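Local coordinates for protein peptidyl tryptophan dihydroxylase (Pseudomonas putida, PDB 7CTQ) that probably uses bound FAD to dihydroxylate a peptidyl tryptophan, a step essential for the biogenesis of the tryptophylquinone cofactor of quinohemoprotein amine dehydrogenase, at residues V121-R126 with D136-A141. Sequence-based numbering, arbitrary orientation.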
ATOM      1  N   VAL A 121     -25.749  14.039 -11.799  1.00 82.39           N
ATOM      2  CA  VAL A 121     -25.518  15.173 -10.899  1.00 88.10           C
ATOM      3  C   VAL A 121     -24.311  14.881 -10.005  1.00 87.25           C
ATOM      4  O   VAL A 121     -23.201  15.360 -10.274  1.00 78.11           O
ATOM      5  CB  VAL A 121     -26.779  15.568 -10.085  1.00 90.05           C
ATOM      6  CG1 VAL A 121     -27.720  16.400 -10.949  1.00 82.89           C
ATOM      7  CG2 VAL A 121     -27.544  14.375  -9.495  1.00 87.07           C
ATOM      8  N   GLY A 122     -24.505  14.091  -8.950  1.00 83.55           N
ATOM      9  CA  GLY A 122     -23.382  13.603  -8.171  1.00 73.36           C
ATOM     10  C   GLY A 122     -22.843  12.303  -8.730  1.00 68.91           C
ATOM     11  O   GLY A 122     -22.569  12.199  -9.930  1.00 71.07           O
ATOM     12  N   HIS A 123     -22.698  11.297  -7.876  1.00 57.55           N
ATOM     13  CA  HIS A 123     -22.248   9.979  -8.291  1.00 68.73           C
ATOM     14  C   HIS A 123     -23.420   9.011  -8.246  1.00 71.69           C
ATOM     15  O   HIS A 123     -24.086   8.884  -7.213  1.00 64.31           O
ATOM     16  CB  HIS A 123     -21.117   9.478  -7.393  1.00 67.67           C
ATOM     17  CG  HIS A 123     -19.853  10.256  -7.545  1.00 60.65           C
ATOM     18  ND1 HIS A 123     -18.838   9.864  -8.391  1.00 59.34           N
ATOM     19  CD2 HIS A 123     -19.444  11.411  -6.973  1.00 60.07           C
ATOM     20  CE1 HIS A 123     -17.858  10.746  -8.333  1.00 54.91           C
ATOM     21  NE2 HIS A 123     -18.199  11.692  -7.477  1.00 58.36           N
ATOM     22  N   GLY A 124     -23.668   8.336  -9.364  1.00 70.32           N
ATOM     23  CA  GLY A 124     -24.711   7.337  -9.414  1.00 66.89           C
ATOM     24  C   GLY A 124     -24.154   5.937  -9.309  1.00 66.53           C
ATOM     25  O   GLY A 124     -23.752   5.342 -10.312  1.00 71.70           O
ATOM     26  N   ILE A 125     -24.127   5.398  -8.097  1.00 65.11           N
ATOM     27  CA  ILE A 125     -23.544   4.088  -7.836  1.00 61.48           C
ATOM     28  C   ILE A 125     -24.636   3.044  -7.978  1.00 75.15           C
ATOM     29  O   ILE A 125     -25.495   2.904  -7.103  1.00 71.27           O
ATOM     30  CB  ILE A 125     -22.900   4.021  -6.449  1.00 72.11           C
ATOM     31  CG1 ILE A 125     -22.291   5.377  -6.088  1.00 65.17           C
ATOM     32  CG2 ILE A 125     -21.865   2.905  -6.398  1.00 69.31           C
ATOM     33  CD1 ILE A 125     -21.603   5.372  -4.766  1.00 61.94           C
ATOM     34  N   ARG A 126     -24.580   2.295  -9.068  1.00 76.78           N
ATOM     35  CA  ARG A 126     -25.586   1.304  -9.402  1.00 82.36           C
ATOM     36  C   ARG A 126     -25.047  -0.072  -9.027  1.00 74.31           C
ATOM     37  O   ARG A 126     -23.954  -0.451  -9.460  1.00 75.34           O
ATOM     38  CB  ARG A 126     -25.933   1.413 -10.888  1.00 84.32           C
ATOM     39  CG  ARG A 126     -26.573   2.777 -11.212  1.00 85.05           C
ATOM     40  CD  ARG A 126     -26.436   3.203 -12.672  1.00 86.96           C
ATOM     41  NE  ARG A 126     -27.484   2.630 -13.506  1.00 90.83           N
ATOM     42  CZ  ARG A 126     -27.336   1.530 -14.236  1.00101.38           C
ATOM     43  NH1 ARG A 126     -26.171   0.894 -14.248  1.00 86.84           N
ATOM     44  NH2 ARG A 126     -28.349   1.070 -14.960  1.00107.14           N
ATOM     45  N   ASP A 136     -22.463  12.375  -3.127  1.00 55.02           N
ATOM     46  CA  ASP A 136     -21.849  13.666  -3.408  1.00 53.02           C
ATOM     47  C   ASP A 136     -20.336  13.551  -3.505  1.00 53.36           C
ATOM     48  O   ASP A 136     -19.704  14.345  -4.216  1.00 43.24           O
ATOM     49  CB  ASP A 136     -22.219  14.680  -2.328  1.00 56.60           C
ATOM     50  CG  ASP A 136     -23.683  15.076  -2.380  1.00 70.02           C
ATOM     51  OD1 ASP A 136     -24.126  15.614  -3.421  1.00 66.91           O
ATOM     52  OD2 ASP A 136     -24.389  14.831  -1.377  1.00 65.83           O
ATOM     53  N   PHE A 137     -19.752  12.580  -2.793  1.00 48.85           N
ATOM     54  CA  PHE A 137     -18.321  12.295  -2.836  1.00 54.41           C
ATOM     55  C   PHE A 137     -18.090  10.792  -2.827  1.00 45.24           C
ATOM     56  O   PHE A 137     -18.647  10.073  -1.990  1.00 46.95           O
ATOM     57  CB  PHE A 137     -17.566  12.929  -1.659  1.00 47.58           C
ATOM     58  CG  PHE A 137     -16.076  12.997  -1.880  1.00 42.82           C
ATOM     59  CD1 PHE A 137     -15.282  11.868  -1.715  1.00 42.50           C
ATOM     60  CD2 PHE A 137     -15.483  14.180  -2.299  1.00 43.96           C
ATOM     61  CE1 PHE A 137     -13.905  11.929  -1.943  1.00 41.42           C
ATOM     62  CE2 PHE A 137     -14.109  14.250  -2.529  1.00 44.48           C
ATOM     63  CZ  PHE A 137     -13.326  13.127  -2.356  1.00 33.07           C
ATOM     64  N   LEU A 138     -17.234  10.329  -3.732  1.00 43.77           N
ATOM     65  CA  LEU A 138     -16.945   8.915  -3.904  1.00 41.07           C
ATOM     66  C   LEU A 138     -15.498   8.606  -3.521  1.00 47.34           C
ATOM     67  O   LEU A 138     -14.567   9.219  -4.053  1.00 46.91           O
ATOM     68  CB  LEU A 138     -17.205   8.504  -5.355  1.00 43.07           C
ATOM     69  CG  LEU A 138     -17.078   7.012  -5.654  1.00 44.78           C
ATOM     70  CD1 LEU A 138     -18.331   6.335  -5.172  1.00 56.69           C
ATOM     71  CD2 LEU A 138     -16.870   6.774  -7.145  1.00 51.93           C
ATOM     72  N   VAL A 139     -15.304   7.642  -2.621  1.00 43.93           N
ATOM     73  CA  VAL A 139     -13.986   7.067  -2.362  1.00 45.13           C
ATOM     74  C   VAL A 139     -13.892   5.743  -3.112  1.00 35.12           C
ATOM     75  O   VAL A 139     -14.637   4.802  -2.818  1.00 42.41           O
ATOM     76  CB  VAL A 139     -13.735   6.861  -0.860  1.00 32.39           C
ATOM     77  CG1 VAL A 139     -12.341   6.291  -0.626  1.00 40.35           C
ATOM     78  CG2 VAL A 139     -13.954   8.150  -0.078  1.00 36.82           C
ATOM     79  N   GLU A 140     -12.967   5.661  -4.065  1.00 36.90           N
ATOM     80  CA  GLU A 140     -12.720   4.432  -4.817  1.00 35.01           C
ATOM     81  C   GLU A 140     -11.663   3.618  -4.086  1.00 42.07           C
ATOM     82  O   GLU A 140     -10.491   4.012  -4.018  1.00 41.95           O
ATOM     83  CB  GLU A 140     -12.273   4.743  -6.241  1.00 40.24           C
ATOM     84  CG  GLU A 140     -11.765   3.527  -6.969  1.00 37.89           C
ATOM     85  CD  GLU A 140     -12.856   2.508  -7.137  1.00 49.49           C
ATOM     86  OE1 GLU A 140     -13.757   2.765  -7.960  1.00 48.02           O
ATOM     87  OE2 GLU A 140     -12.821   1.469  -6.447  1.00 54.65           O
ATOM     88  N   ALA A 141     -12.077   2.484  -3.538  1.00 41.52           N
ATOM     89  CA  ALA A 141     -11.218   1.678  -2.691  1.00 38.33           C
ATOM     90  C   ALA A 141     -11.412   0.204  -2.992  1.00 39.22           C
ATOM     91  O   ALA A 141     -11.324  -0.644  -2.099  1.00 45.97           O
ATOM     92  CB  ALA A 141     -11.485   1.963  -1.214  1.00 37.58           C
TER
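Leu138 meets His123 and Ile125 with successive parts of one side chain, a compact example of how an aliphatic residue can serve an aromatic and an aliphatic neighbour at once. Its CB comes first. It sits over the centre of the imidazole, 3.7 Å from the centroid of the His123 ring and only 8° off the ring normal, a CH-pi contact made with the face. From there CG, anti to the backbone N (chi1 -174°), carries the branch along the first strand. CD2 stays with the histidine, 3.9 Å from His123 ND1, while CD1 reaches the end of Ile125. That second meeting is tight: Leu138 CD1 and Ile125 CD1 approach to 3.4 Å, closer than usual for two methyl groups, and CG1 of the isoleucine follows at 4.2 Å from Leu138 CD1. The imidazole has a different neighbour at its rim, where Asp136 O lies near the ring plane, 4.0 Å from His123 CD2. Its NE2 makes a weak hydrogen bond to Asp256 O, beyond the two segments.

Strands 123-126 and 137-140 belong to the same mixed sheet of this Rossmann-type FAD-binding region but are not neighbours in it, and their directions diverge by 52°. His123 and Ile125 pair through their backbones with Ala135 and Leu133 of the edge strand 132-135, whereas 137-140 runs beside the parallel strand 8-11, whose Leu11 touches both Ile125 and Leu138. Ala141, just past the second strand, touches FAD, and the side chain of Ile125 comes to about 8 Å from the cofactor. With carbon over a ring face and methyl against methyl, the buried contact depends chiefly on shape and dispersion, and the histidine joins it through its flat surface while NE2 keeps a weak polar link.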